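Local coordinates for protein extracellular ligand-binding receptor (Desulfohalobium retbaense DSM 5692, PDB 5ERE) that probably serves as an extracellular sensor, joining a leucine-binding-type domain that holds 2-oxo-4-methylpentanoate to a PAS-like (Cache) module that holds cytosine, at residues A[388-393]-A[404-409]; A[381-386]-A[451-456]. All blocks are in the same frame, centred on the assembly; numbering follows the deposited sequence.

Contact 1 (A[388-393]-A[404-409]). With CYT (6-aminopyrimidin-2(1H)-one), chain C.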
loop_
_atom_site.group_PDB
_atom_site.type_symbol
_atom_site.label_atom_id
_atom_site.label_comp_id
_atom_site.label_asym_id
_atom_site.label_seq_id
_atom_site.Cartn_x
_atom_site.Cartn_y
_atom_site.Cartn_z
ATOM N N GLY A 388 -5.284 -40.704 -18.803
ATOM C CA GLY A 388 -5.892 -39.508 -18.255
ATOM C C GLY A 388 -6.446 -39.767 -16.861
ATOM O O GLY A 388 -7.322 -39.047 -16.384
ATOM N N THR A 389 -5.916 -40.792 -16.199
ATOM C CA THR A 389 -6.323 -41.122 -14.827
ATOM C C THR A 389 -5.260 -40.674 -13.817
ATOM O O THR A 389 -4.081 -40.961 -13.982
ATOM C CB THR A 389 -6.574 -42.631 -14.657
ATOM O OG1 THR A 389 -7.510 -43.084 -15.639
ATOM C CG2 THR A 389 -7.136 -42.929 -13.247
ATOM N N ILE A 390 -5.676 -39.954 -12.784
ATOM C CA ILE A 390 -4.776 -39.586 -11.709
ATOM C C ILE A 390 -4.359 -40.846 -10.962
ATOM O O ILE A 390 -5.217 -41.593 -10.494
ATOM C CB ILE A 390 -5.421 -38.591 -10.736
ATOM C CG1 ILE A 390 -5.788 -37.297 -11.483
ATOM C CG2 ILE A 390 -4.461 -38.287 -9.604
ATOM C CD1 ILE A 390 -6.494 -36.264 -10.636
ATOM N N VAL A 391 -3.045 -41.065 -10.861
ATOM C CA VAL A 391 -2.497 -42.289 -10.292
ATOM C C VAL A 391 -1.620 -42.032 -9.071
ATOM O O VAL A 391 -1.186 -42.969 -8.434
ATOM C CB VAL A 391 -1.665 -43.081 -11.339
ATOM C CG1 VAL A 391 -2.546 -43.491 -12.516
ATOM C CG2 VAL A 391 -0.448 -42.282 -11.819
ATOM N N ASN A 392 -1.354 -40.770 -8.749
ATOM C CA ASN A 392 -0.604 -40.455 -7.547
ATOM C C ASN A 392 -0.800 -38.971 -7.211
ATOM O O ASN A 392 -1.169 -38.187 -8.080
ATOM C CB ASN A 392 0.883 -40.832 -7.726
ATOM C CG ASN A 392 1.614 -41.038 -6.393
ATOM O OD1 ASN A 392 1.026 -40.903 -5.332
ATOM N ND2 ASN A 392 2.908 -41.384 -6.458
ATOM N N VAL A 393 -0.607 -38.606 -5.945
ATOM C CA VAL A 393 -0.804 -37.234 -5.483
ATOM C C VAL A 393 -0.003 -36.950 -4.222
ATOM O O VAL A 393 0.137 -37.816 -3.373
ATOM C CB VAL A 393 -2.293 -36.942 -5.185
ATOM C CG1 VAL A 393 -2.833 -37.862 -4.071
ATOM C CG2 VAL A 393 -2.506 -35.462 -4.811
ATOM N N GLU A 404 -9.350 -40.779 -10.216
ATOM C CA GLU A 404 -10.225 -39.879 -10.950
ATOM C C GLU A 404 -9.839 -39.759 -12.439
ATOM O O GLU A 404 -8.669 -39.574 -12.782
ATOM C CB GLU A 404 -10.234 -38.506 -10.283
ATOM C CG GLU A 404 -11.073 -38.452 -9.000
ATOM C CD GLU A 404 -12.548 -38.183 -9.259
ATOM O OE1 GLU A 404 -12.950 -38.084 -10.440
ATOM O OE2 GLU A 404 -13.305 -38.064 -8.278
ATOM N N ASP A 405 -10.845 -39.887 -13.306
ATOM C CA ASP A 405 -10.696 -39.735 -14.765
ATOM C C ASP A 405 -10.803 -38.265 -15.136
ATOM O O ASP A 405 -11.880 -37.683 -15.023
ATOM C CB ASP A 405 -11.775 -40.559 -15.500
ATOM C CG ASP A 405 -11.766 -40.390 -17.028
ATOM O OD1 ASP A 405 -10.842 -39.790 -17.643
ATOM O OD2 ASP A 405 -12.727 -40.901 -17.635
ATOM N N ILE A 406 -9.688 -37.667 -15.557
ATOM C CA ILE A 406 -9.676 -36.262 -15.995
ATOM C C ILE A 406 -9.307 -36.175 -17.487
ATOM O O ILE A 406 -8.780 -35.154 -17.956
ATOM C CB ILE A 406 -8.695 -35.421 -15.123
ATOM C CG1 ILE A 406 -7.247 -35.899 -15.316
ATOM C CG2 ILE A 406 -9.092 -35.530 -13.620
ATOM C CD1 ILE A 406 -6.221 -35.022 -14.668
ATOM N N SER A 407 -9.575 -37.255 -18.223
ATOM C CA SER A 407 -9.202 -37.345 -19.641
ATOM C C SER A 407 -9.994 -36.359 -20.526
ATOM O O SER A 407 -9.601 -36.105 -21.663
ATOM C CB SER A 407 -9.396 -38.772 -20.171
ATOM O OG SER A 407 -10.758 -39.140 -20.182
ATOM N N GLY A 408 -11.083 -35.818 -19.981
ATOM C CA GLY A 408 -11.953 -34.868 -20.665
ATOM C C GLY A 408 -11.646 -33.414 -20.323
ATOM O O GLY A 408 -12.265 -32.508 -20.860
ATOM N N GLN A 409 -10.677 -33.172 -19.441
ATOM C CA GLN A 409 -10.305 -31.797 -19.123
ATOM C C GLN A 409 -9.544 -31.189 -20.321
ATOM O O GLN A 409 -8.691 -31.834 -20.937
ATOM C CB GLN A 409 -9.485 -31.735 -17.824
ATOM C CG GLN A 409 -10.320 -32.101 -16.585
ATOM C CD GLN A 409 -9.601 -31.896 -15.241
ATOM O OE1 GLN A 409 -8.447 -31.457 -15.174
ATOM N NE2 GLN A 409 -10.285 -32.248 -14.168
HETATM N N3 CYT C . -6.872 -31.943 -10.538
HETATM C C4 CYT C . -5.542 -31.974 -10.605
HETATM N N1 CYT C . -6.979 -31.833 -12.915
HETATM C C2 CYT C . -7.626 -31.873 -11.673
HETATM O O2 CYT C . -8.875 -31.806 -11.630
HETATM N N4 CYT C . -4.852 -32.058 -9.432
HETATM C C5 CYT C . -4.856 -31.936 -11.868
HETATM C C6 CYT C . -5.601 -31.866 -12.984
#

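Contact 2 (A[381-386]-A[451-456]). With CYT (6-aminopyrimidin-2(1H)-one), chain C.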
loop_
_atom_site.group_PDB
_atom_site.type_symbol
_atom_site.label_atom_id
_atom_site.label_comp_id
_atom_site.label_asym_id
_atom_site.label_seq_id
_atom_site.Cartn_x
_atom_site.Cartn_y
_atom_site.Cartn_z
ATOM N N CYS A 381 -0.103 -31.711 -6.128
ATOM C CA CYS A 381 0.623 -32.220 -7.277
ATOM C C CYS A 381 0.208 -33.649 -7.551
ATOM O O CYS A 381 0.073 -34.465 -6.630
ATOM C CB CYS A 381 2.151 -32.150 -7.054
ATOM S SG CYS A 381 2.814 -30.528 -6.624
ATOM N N VAL A 382 0.005 -33.959 -8.822
ATOM C CA VAL A 382 -0.381 -35.297 -9.215
ATOM C C VAL A 382 0.415 -35.803 -10.392
ATOM O O VAL A 382 1.034 -35.030 -11.158
ATOM C CB VAL A 382 -1.865 -35.383 -9.573
ATOM C CG1 VAL A 382 -2.732 -34.954 -8.414
ATOM C CG2 VAL A 382 -2.174 -34.540 -10.818
ATOM N N THR A 383 0.385 -37.118 -10.543
ATOM C CA THR A 383 0.762 -37.740 -11.792
ATOM C C THR A 383 -0.495 -38.336 -12.372
ATOM O O THR A 383 -1.413 -38.697 -11.634
ATOM C CB THR A 383 1.853 -38.811 -11.625
ATOM O OG1 THR A 383 1.445 -39.784 -10.658
ATOM C CG2 THR A 383 3.140 -38.148 -11.204
ATOM N N VAL A 384 -0.503 -38.406 -13.703
ATOM C CA VAL A 384 -1.651 -38.778 -14.528
ATOM C C VAL A 384 -1.157 -39.709 -15.638
ATOM O O VAL A 384 -0.254 -39.338 -16.391
ATOM C CB VAL A 384 -2.322 -37.534 -15.169
ATOM C CG1 VAL A 384 -3.550 -37.932 -15.990
ATOM C CG2 VAL A 384 -2.700 -36.516 -14.106
ATOM N N ASP A 385 -1.733 -40.903 -15.752
ATOM C CA ASP A 385 -1.238 -41.882 -16.730
ATOM C C ASP A 385 -1.729 -41.637 -18.167
ATOM O O ASP A 385 -2.527 -40.722 -18.444
ATOM C CB ASP A 385 -1.595 -43.324 -16.292
ATOM C CG ASP A 385 -3.098 -43.625 -16.306
ATOM O OD1 ASP A 385 -3.879 -42.949 -17.017
ATOM O OD2 ASP A 385 -3.503 -44.581 -15.600
ATOM N N ALA A 386 -1.250 -42.482 -19.076
ATOM C CA ALA A 386 -1.506 -42.318 -20.510
ATOM C C ALA A 386 -3.010 -42.346 -20.835
ATOM O O ALA A 386 -3.412 -41.955 -21.928
ATOM C CB ALA A 386 -0.747 -43.398 -21.293
ATOM N N GLY A 451 2.533 -40.393 -19.590
ATOM C CA GLY A 451 1.561 -39.569 -18.893
ATOM C C GLY A 451 2.115 -38.210 -18.562
ATOM O O GLY A 451 2.926 -37.654 -19.311
ATOM N N SER A 452 1.717 -37.670 -17.419
ATOM C CA SER A 452 2.046 -36.281 -17.135
ATOM C C SER A 452 2.132 -36.016 -15.651
ATOM O O SER A 452 1.579 -36.756 -14.844
ATOM C CB SER A 452 1.003 -35.344 -17.762
ATOM O OG SER A 452 -0.300 -35.634 -17.255
ATOM N N VAL A 453 2.816 -34.924 -15.322
ATOM C CA VAL A 453 2.940 -34.465 -13.961
ATOM C C VAL A 453 2.422 -33.042 -13.885
ATOM O O VAL A 453 2.651 -32.220 -14.795
ATOM C CB VAL A 453 4.416 -34.598 -13.461
ATOM C CG1 VAL A 453 5.378 -33.789 -14.322
ATOM C CG2 VAL A 453 4.547 -34.196 -12.002
ATOM N N SER A 454 1.685 -32.777 -12.804
ATOM C CA SER A 454 0.874 -31.554 -12.612
ATOM C C SER A 454 1.131 -30.761 -11.316
ATOM O O SER A 454 1.412 -31.345 -10.262
ATOM C CB SER A 454 -0.598 -31.944 -12.645
ATOM O OG SER A 454 -1.439 -30.982 -12.019
ATOM N N VAL A 455 1.079 -29.433 -11.411
ATOM C CA VAL A 455 0.867 -28.568 -10.244
ATOM C C VAL A 455 -0.466 -27.892 -10.456
ATOM O O VAL A 455 -0.650 -27.239 -11.465
ATOM C CB VAL A 455 1.954 -27.483 -10.047
ATOM C CG1 VAL A 455 1.571 -26.512 -8.928
ATOM C CG2 VAL A 455 3.299 -28.130 -9.687
ATOM N N LEU A 456 -1.373 -28.088 -9.502
ATOM C CA LEU A 456 -2.629 -27.370 -9.444
ATOM C C LEU A 456 -2.485 -26.191 -8.467
ATOM O O LEU A 456 -2.082 -26.361 -7.314
ATOM C CB LEU A 456 -3.756 -28.333 -9.015
ATOM C CG LEU A 456 -5.064 -27.696 -8.567
ATOM C CD1 LEU A 456 -5.723 -26.949 -9.697
ATOM C CD2 LEU A 456 -6.028 -28.774 -7.998
HETATM N N3 CYT C . -6.872 -31.943 -10.538
HETATM C C4 CYT C . -5.542 -31.974 -10.605
HETATM N N1 CYT C . -6.979 -31.833 -12.915
HETATM C C2 CYT C . -7.626 -31.873 -11.673
HETATM O O2 CYT C . -8.875 -31.806 -11.630
HETATM N N4 CYT C . -4.852 -32.058 -9.432
HETATM C C5 CYT C . -4.856 -31.936 -11.868
HETATM C C6 CYT C . -5.601 -31.866 -12.984
#

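Contact 1 (A[388-393]-A[404-409])
Ile-390 and Ile-406 meet at about a right angle, CG1 of Ile-390 lying 3.9 Å from CD1 of Ile-406. From there Ile-406 CD1 carries on to the cytosine, 3.6 Å from ring atom C6. Gln-409 reaches the same ring with its chain extended beyond CG; its amide lies level with the ring, turned about 20° against it, giving NE2 to cytosine O2 at 2.9 Å, an almost straight bond (171°), while OE1 sits 2.7 Å from N1. A leucine here would remove both amide atoms and would probably leave O2 without this donor and N1 without its polar neighbour. Behind this shell, two backbone bonds tie the segments: Ile-406 N to Gly-388 O (2.9 Å) and Ile-390 N to Glu-404 O (3.0 Å), which flank the single bridge of Thr-389 with Asp-405. Asp-405 turns its carboxylate back on its own loop, where OD1 takes both the backbone N (2.9 Å) and OG (2.6 Å) of Ser-407. Gln-411 bonds to Gln-409 OE1 and so steadies the amide. An Asx turn at Asp-405 overlaps a type I turn from Ile-406 to Gln-409, presenting the N-cap residue of helix 410-418 to the cytosine pocket of the Cache sensor domain.

Contact 2 (A[381-386]-A[451-456])
Segments 381-386 and 451-456 run antiparallel, the axes of their strand portions 4.6 Å apart at closest approach and 165° between directions, with Val-384 and Ser-452 as a hydrogen-bonded pair, short bonds running both ways between their backbones, and Thr-383 beside Val-453 as a non-hydrogen-bonded one. Toward Cys-381 the join is less even: Ser-454 N still meets Val-382 O well, but the return bond from Val-382 N is longer. At the other end the CA of Gly-451 lies 3.1 Å from Val-384 O, and a side chain there would run into that oxygen.

On the face carrying Val-382, Val-384, Ser-452 and Ser-454, the two strands mix methyls with hydroxyls. Val-382 sets CG2 between its backbone N and carbonyl carbon (chi1 -58° for CG1), which brings that methyl to 3.5 Å from Ser-454 CB and leaves CG1 for the ligand, 3.7 Å from cytosine N4. Leu-456 CD2 approaches N4 from the opposite side of the ring plane. Ser-454 OG lies 3.6 Å from cytosine C5 and is bonded to Asp-437; the OG of Ser-452, 3.5 Å from Val-384 CB, is bonded in turn to Glu-439. Asp-437 and Glu-439, both on strand 434-443, thus satisfy two buried hydroxyls, each packed beside a valine of the partner strand.

The other face is mainly apolar. Cys-381 SG touches Val-455 CG2 at 3.9 Å, and helices 324-357 and 362-374 cover Cys-381, Thr-383, Val-453 and Val-455, while Thr-383 OG1 finds the carbonyl of Leu-359. A curved antiparallel sheet with helices on one face and a small ligand on the other is the PAS-like Cache fold, and here the pair forms part of the cytosine pocket.

Overall arrangement
Both contacts border the same cytosine, yet they differ in depth and in kind. Contact 2 is buried in the sheet core, two antiparallel strands joined by backbone bonds; contact 1 is partly exposed, a strand's start held to an irregular loop by a single bridge. They meet through strands 378-385 and 390-394, neighbours in chain and sheet, where Val-391 and Asn-392 both face Thr-383 in a classic beta bulge. Contact 1 is nested within the chain loop that contact 2 closes, and Val-384 touches Ile-406. Segment 404-409 brings the polar amide of Gln-409 to the O2 and N1 side and a methyl to C6, whereas 381-386 and 451-456 meet N4 and C5 with methyls and a hydroxyl.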